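Local coordinates for protein probable porin (Pseudomonas aeruginosa, PDB 4FT6) that forms a beta-barrel porin of the bacterial outer membrane, probably letting small solutes pass, at residues Pro119-Leu124 with Gly138-Ser143; Asp166-Ser171 with Gly177-Arg182. All blocks are in the same frame, centred on the assembly; numbering follows the deposited sequence.

Contact 1: residues Pro119-Leu124 with Gly138-Ser143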
loop_
_atom_site.group_PDB
_atom_site.type_symbol
_atom_site.label_atom_id
_atom_site.label_comp_id
_atom_site.label_asym_id
_atom_site.label_seq_id
_atom_site.Cartn_x
_atom_site.Cartn_y
_atom_site.Cartn_z
ATOM N N PRO A 119 -2.569 2.789 -9.004
ATOM C CA PRO A 119 -1.199 3.339 -8.957
ATOM C C PRO A 119 -0.366 2.789 -7.810
ATOM O O PRO A 119 -0.845 2.721 -6.669
ATOM C CB PRO A 119 -1.417 4.848 -8.715
ATOM C CG PRO A 119 -2.767 4.938 -8.036
ATOM C CD PRO A 119 -3.588 3.799 -8.653
ATOM N N GLU A 120 0.880 2.430 -8.098
ATOM C CA GLU A 120 1.810 2.062 -7.036
ATOM C C GLU A 120 3.016 2.994 -7.069
ATOM O O GLU A 120 4.080 2.650 -7.573
ATOM C CB GLU A 120 2.203 0.582 -7.137
ATOM C CG GLU A 120 1.124 -0.374 -6.671
ATOM C CD GLU A 120 1.494 -1.832 -6.880
ATOM O OE1 GLU A 120 1.054 -2.434 -7.880
ATOM O OE2 GLU A 120 2.227 -2.385 -6.038
ATOM N N LEU A 121 2.827 4.189 -6.527
ATOM C CA LEU A 121 3.804 5.265 -6.645
ATOM C C LEU A 121 4.288 5.676 -5.258
ATOM O O LEU A 121 3.500 5.671 -4.307
ATOM C CB LEU A 121 3.145 6.466 -7.341
ATOM C CG LEU A 121 3.250 6.635 -8.858
ATOM C CD1 LEU A 121 3.402 5.309 -9.580
ATOM C CD2 LEU A 121 2.037 7.398 -9.382
ATOM N N PRO A 122 5.577 6.063 -5.139
ATOM C CA PRO A 122 6.168 6.382 -3.830
ATOM C C PRO A 122 5.418 7.543 -3.202
ATOM O O PRO A 122 5.374 7.715 -1.980
ATOM C CB PRO A 122 7.609 6.821 -4.188
ATOM C CG PRO A 122 7.842 6.352 -5.617
ATOM C CD PRO A 122 6.482 6.432 -6.246
ATOM N N ILE A 123 4.820 8.332 -4.082
ATOM C CA ILE A 123 4.102 9.536 -3.732
ATOM C C ILE A 123 2.586 9.251 -3.654
ATOM O O ILE A 123 1.787 10.086 -3.214
ATOM C CB ILE A 123 4.446 10.641 -4.777
ATOM C CG1 ILE A 123 4.650 11.963 -4.068
ATOM C CG2 ILE A 123 3.449 10.700 -5.981
ATOM C CD1 ILE A 123 5.807 11.899 -3.134
ATOM N N LEU A 124 2.193 8.057 -4.080
ATOM C CA LEU A 124 0.776 7.700 -4.134
ATOM C C LEU A 124 0.689 6.193 -4.295
ATOM O O LEU A 124 0.658 5.673 -5.421
ATOM C CB LEU A 124 0.038 8.400 -5.294
ATOM C CG LEU A 124 -1.474 8.114 -5.355
ATOM C CD1 LEU A 124 -2.212 8.872 -4.268
ATOM C CD2 LEU A 124 -2.072 8.443 -6.709
ATOM N N GLY A 138 -8.213 8.854 -12.844
ATOM C CA GLY A 138 -7.519 9.913 -13.547
ATOM C C GLY A 138 -6.728 9.324 -14.696
ATOM O O GLY A 138 -7.257 8.496 -15.454
ATOM N N GLY A 139 -5.469 9.739 -14.825
ATOM C CA GLY A 139 -4.668 9.366 -15.969
ATOM C C GLY A 139 -3.204 9.281 -15.593
ATOM O O GLY A 139 -2.688 10.134 -14.851
ATOM N N MET A 140 -2.526 8.255 -16.099
ATOM C CA MET A 140 -1.115 8.085 -15.795
ATOM C C MET A 140 -0.283 7.983 -17.052
ATOM O O MET A 140 -0.621 7.255 -17.995
ATOM C CB MET A 140 -0.877 6.841 -14.932
ATOM C CG MET A 140 -1.586 6.863 -13.600
ATOM S SD MET A 140 -1.438 5.268 -12.775
ATOM C CE MET A 140 0.266 5.363 -12.231
ATOM N N LEU A 141 0.811 8.728 -17.050
ATOM C CA LEU A 141 1.795 8.631 -18.108
ATOM C C LEU A 141 3.049 7.979 -17.522
ATOM O O LEU A 141 3.475 8.302 -16.407
ATOM C CB LEU A 141 2.115 10.022 -18.661
ATOM C CG LEU A 141 2.972 10.107 -19.916
ATOM C CD1 LEU A 141 2.381 9.192 -20.961
ATOM C CD2 LEU A 141 3.012 11.534 -20.441
ATOM N N THR A 142 3.621 7.048 -18.273
ATOM C CA THR A 142 4.839 6.369 -17.877
ATOM C C THR A 142 5.746 6.286 -19.099
ATOM O O THR A 142 5.331 5.796 -20.162
ATOM C CB THR A 142 4.543 4.958 -17.405
ATOM O OG1 THR A 142 3.434 4.982 -16.493
ATOM C CG2 THR A 142 5.799 4.343 -16.744
ATOM N N SER A 143 6.975 6.772 -18.972
ATOM C CA SER A 143 7.832 6.839 -20.146
ATOM C C SER A 143 9.255 6.411 -19.863
ATOM O O SER A 143 9.871 6.844 -18.880
ATOM C CB SER A 143 7.811 8.231 -20.777
ATOM O OG SER A 143 8.502 8.189 -22.011
#
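Pro119 and Met140 mark the nearest approach of the two backbones, with Pro119 CA and Met140 CA 8.3 Å apart. That separation is too wide for strand pairing, and no hydrogen bond crosses between the segments, so the contact rests on side chains alone. Residues 119-124 instead fold back on themselves in a type I turn from Leu121 to Leu124, whose ends are also joined by a bond from Leu121 N to Leu124 O, 2.9 Å. Residues 139-143 run as an extended strand.

Met140 bridges the gap. Its chain leaves the backbone with CG anti to the carbonyl carbon, continues extended, and then bends at the thioether (chi3 75°), which turns CE toward both Pro119 and Leu121. Met140 CE lies 3.9 Å from Pro119 CB and equally 3.9 Å from Leu121 CD2. Leu121 and Met140 thus meet tip to tip, whereas the proline ring is touched at CB, with Met140 SD 4.1 Å from Pro119 CB. The contact is small, burying 108 Å² in all, and wholly apolar.

It joins an inward-folded excursion between strands 110-114 and 139-143 to the barrel wall, consistent with the constricting loop of OprD channels. Met140 is backbone-bonded to Lys113, and Tyr185 of strand 183-192 touches both Leu121 and Met140. Met156 of strand 149-160 meets Pro119 and Met140, and Trp202 of strand 197-206 packs on Leu121.

Contact 2: residues Asp166-Ser171 with Gly177-Arg182. With DMU (decyl-beta-D-maltopyranoside), chain F.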
loop_
_atom_site.group_PDB
_atom_site.type_symbol
_atom_site.label_atom_id
_atom_site.label_comp_id
_atom_site.label_asym_id
_atom_site.label_seq_id
_atom_site.Cartn_x
_atom_site.Cartn_y
_atom_site.Cartn_z
ATOM N N ASP A 166 -18.133 3.331 -3.919
ATOM C CA ASP A 166 -18.198 4.709 -4.397
ATOM C C ASP A 166 -16.831 5.351 -4.574
ATOM O O ASP A 166 -15.820 4.846 -4.069
ATOM C CB ASP A 166 -19.039 5.557 -3.437
ATOM C CG ASP A 166 -20.377 4.924 -3.119
ATOM O OD1 ASP A 166 -20.912 4.198 -3.989
ATOM O OD2 ASP A 166 -20.889 5.155 -2.001
ATOM N N HIS A 167 -16.803 6.463 -5.304
ATOM C CA HIS A 167 -15.611 7.295 -5.354
ATOM C C HIS A 167 -15.882 8.636 -4.666
ATOM O O HIS A 167 -17.042 9.041 -4.486
ATOM C CB HIS A 167 -15.111 7.495 -6.793
ATOM C CG HIS A 167 -16.014 8.347 -7.633
ATOM N ND1 HIS A 167 -16.149 9.709 -7.434
ATOM C CD2 HIS A 167 -16.812 8.035 -8.666
ATOM C CE1 HIS A 167 -17.018 10.186 -8.302
ATOM N NE2 HIS A 167 -17.442 9.194 -9.063
ATOM N N GLN A 168 -14.802 9.315 -4.285
ATOM C CA GLN A 168 -14.877 10.609 -3.602
ATOM C C GLN A 168 -13.670 11.477 -3.968
ATOM O O GLN A 168 -12.618 10.943 -4.332
ATOM C CB GLN A 168 -14.897 10.388 -2.088
ATOM C CG GLN A 168 -13.624 9.746 -1.564
ATOM C CD GLN A 168 -13.760 9.244 -0.130
ATOM O OE1 GLN A 168 -13.993 8.053 0.108
ATOM N NE2 GLN A 168 -13.614 10.151 0.830
ATOM N N ASP A 169 -13.818 12.800 -3.871
ATOM C CA ASP A 169 -12.683 13.697 -4.080
ATOM C C ASP A 169 -11.545 13.366 -3.105
ATOM O O ASP A 169 -11.789 12.778 -2.058
ATOM C CB ASP A 169 -13.105 15.156 -3.916
ATOM C CG ASP A 169 -14.119 15.591 -4.955
ATOM O OD1 ASP A 169 -14.296 14.871 -5.964
ATOM O OD2 ASP A 169 -14.732 16.663 -4.767
ATOM N N LEU A 170 -10.311 13.734 -3.460
ATOM C CA LEU A 170 -9.141 13.413 -2.643
ATOM C C LEU A 170 -9.035 14.306 -1.400
ATOM O O LEU A 170 -9.566 15.424 -1.379
ATOM C CB LEU A 170 -7.860 13.547 -3.457
ATOM C CG LEU A 170 -7.531 12.577 -4.593
ATOM C CD1 LEU A 170 -8.513 11.428 -4.649
ATOM C CD2 LEU A 170 -7.468 13.319 -5.929
ATOM N N SER A 171 -8.368 13.797 -0.365
ATOM C CA SER A 171 -8.167 14.519 0.900
ATOM C C SER A 171 -6.956 13.886 1.582
ATOM O O SER A 171 -6.400 12.909 1.060
ATOM C CB SER A 171 -9.409 14.409 1.792
ATOM O OG SER A 171 -9.537 13.105 2.319
ATOM N N GLY A 177 -11.956 16.984 5.922
ATOM C CA GLY A 177 -12.401 18.362 5.866
ATOM C C GLY A 177 -12.093 19.019 4.527
ATOM O O GLY A 177 -13.007 19.426 3.795
ATOM N N ALA A 178 -10.804 19.135 4.207
ATOM C CA ALA A 178 -10.367 19.801 2.984
ATOM C C ALA A 178 -10.255 18.779 1.857
ATOM O O ALA A 178 -9.592 17.764 2.015
ATOM C CB ALA A 178 -9.028 20.486 3.205
ATOM N N PHE A 179 -10.885 19.036 0.713
ATOM C CA PHE A 179 -10.802 18.081 -0.398
ATOM C C PHE A 179 -10.169 18.684 -1.650
ATOM O O PHE A 179 -10.101 19.912 -1.786
ATOM C CB PHE A 179 -12.188 17.526 -0.739
ATOM C CG PHE A 179 -12.753 16.619 0.326
ATOM C CD1 PHE A 179 -12.524 15.245 0.290
ATOM C CD2 PHE A 179 -13.506 17.135 1.381
ATOM C CE1 PHE A 179 -13.048 14.390 1.303
ATOM C CE2 PHE A 179 -14.029 16.279 2.394
ATOM C CZ PHE A 179 -13.792 14.913 2.349
ATOM N N SER A 180 -9.725 17.830 -2.574
ATOM C CA SER A 180 -9.234 18.330 -3.858
ATOM C C SER A 180 -9.675 17.518 -5.063
ATOM O O SER A 180 -9.755 16.291 -5.004
ATOM C CB SER A 180 -7.714 18.439 -3.854
ATOM O OG SER A 180 -7.267 19.186 -4.973
ATOM N N ASP A 181 -9.946 18.243 -6.150
ATOM C CA ASP A 181 -10.185 17.705 -7.491
ATOM C C ASP A 181 -8.893 17.268 -8.145
ATOM O O ASP A 181 -8.893 16.447 -9.051
ATOM C CB ASP A 181 -10.699 18.819 -8.412
ATOM C CG ASP A 181 -12.169 19.014 -8.327
ATOM O OD1 ASP A 181 -12.613 19.690 -7.379
ATOM O OD2 ASP A 181 -12.886 18.528 -9.231
ATOM N N ARG A 182 -7.783 17.860 -7.737
ATOM C CA ARG A 182 -6.602 17.748 -8.571
ATOM C C ARG A 182 -5.354 17.311 -7.818
ATOM O O ARG A 182 -4.833 18.029 -6.951
ATOM C CB ARG A 182 -6.384 19.068 -9.337
ATOM C CG ARG A 182 -6.522 18.927 -10.857
ATOM C CD ARG A 182 -7.598 19.803 -11.451
ATOM N NE ARG A 182 -8.728 19.005 -11.915
ATOM C CZ ARG A 182 -9.863 19.508 -12.378
ATOM N NH1 ARG A 182 -10.031 20.815 -12.443
ATOM N NH2 ARG A 182 -10.827 18.704 -12.765
HETATM C C1 DMU F . -19.971 1.102 -9.994
HETATM C C2 DMU F . -19.848 2.446 -9.177
HETATM C C3 DMU F . -21.317 2.947 -8.572
HETATM C C4 DMU F . -22.199 1.708 -8.168
HETATM O O5 DMU F . -22.204 0.773 -9.204
HETATM C C6 DMU F . -20.946 0.164 -9.338
HETATM O O7 DMU F . -21.283 4.025 -7.551
HETATM O O16 DMU F . -21.061 -1.088 -10.008
HETATM C C18 DMU F . -22.117 -1.943 -9.636
HETATM C C19 DMU F . -22.200 -3.173 -10.538
HETATM C C22 DMU F . -20.812 -3.756 -10.757
HETATM C C25 DMU F . -20.868 -4.746 -11.916
HETATM C C28 DMU F . -20.424 -6.118 -11.414
HETATM C C31 DMU F . -18.986 -6.366 -11.860
HETATM C C34 DMU F . -18.298 -7.154 -10.765
HETATM C C37 DMU F . -17.357 -8.170 -11.367
HETATM C C40 DMU F . -16.466 -8.728 -10.287
HETATM C C43 DMU F . -16.032 -10.102 -10.699
HETATM O O49 DMU F . -18.708 0.579 -10.044
HETATM O O55 DMU F . -18.937 3.445 -9.776
HETATM C C57 DMU F . -23.570 2.213 -7.926
HETATM O O61 DMU F . -23.992 2.809 -9.106
HETATM C C5 DMU F . -19.945 5.980 -7.124
HETATM C C7 DMU F . -20.914 6.958 -6.583
HETATM C C8 DMU F . -21.880 7.443 -7.753
HETATM C C9 DMU F . -21.330 6.932 -9.164
HETATM O O1 DMU F . -21.376 5.562 -9.126
HETATM C C10 DMU F . -20.549 5.043 -8.151
HETATM O O2 DMU F . -23.295 7.070 -7.482
HETATM O O3 DMU F . -18.875 6.635 -7.693
HETATM O O4 DMU F . -20.250 7.961 -5.886
HETATM C C11 DMU F . -22.059 7.397 -10.400
HETATM O O6 DMU F . -21.502 6.763 -11.509
#
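Leu170 and Ser180 form a single antiparallel, hydrogen-bonded bridge that closes the connection between barrel strands 149-160 and 183-192 upon itself. Their CA atoms, Leu170 CA and Ser180 CA, lie 5.1 Å apart, and both backbone bonds of the pair are made. Leu170 N gives its hydrogen to Ser180 O at 3.0 Å (N-H...O 140°), and Ser180 N returns one to Leu170 O at 2.7 Å, the straighter of the two at 155°. Leu170 O has a further neighbour in Phe179 CA, at 3.1 Å in a CA-H...O contact, so this carbonyl is approached from two consecutive residues.

Beside the bridge, the Phe179 ring lies along the backbone of residues 169-171. With its CG anti to the carbonyl carbon (chi1 -69°), the ring brings its edge to Asp169 O, which is 3.5 Å from Phe179 CD1 and near the ring plane. Gln168 NE2 comes to the same rim near the plane, and Ser171 CB approaches Phe179 CD1 obliquely at 3.6 Å. Beyond the bridge, Ser180 OG accepts from Arg182 N at 3.1 Å, an ST turn, and is also bonded to Gln207 O. At the far end, the sugar head of a bound maltoside detergent lies beside Asp166 and His167, with its O4 over one face of the imidazole; the detail is doubtful, since its O3, the modelled acceptor for His167 N, sits too close to the ring.

Hydrogen bonding across the contact is all main chain to main chain, with Phe179 packed alongside; within these segments its ring meets mostly backbone carbonyls and Ser171 CB. Asp169 OD2 and Asp181 OD1 are 4.5 Å apart, and this proximity of like charges may raise the proton affinity of one carboxylate, although both residues are solvent-exposed.

Overall arrangement
After the first barrel strands the chain follows strand 110-114, makes the excursion carrying residues 119-124, and returns through strand 139-143, where contact 1 closes that loop from within. It then turns into strand 149-160 and enters the next long connection, whose two limbs contact 2 draws together before strand 183-192 begins. The contacts are therefore in series, neither nested nor crossed, with centres about 17 Å apart and nearest atoms about 6 Å apart. They share neighbours in the barrel wall: strands 149-160 and 197-206 receive side chains from both, so two long connections are tied to one side of the barrel.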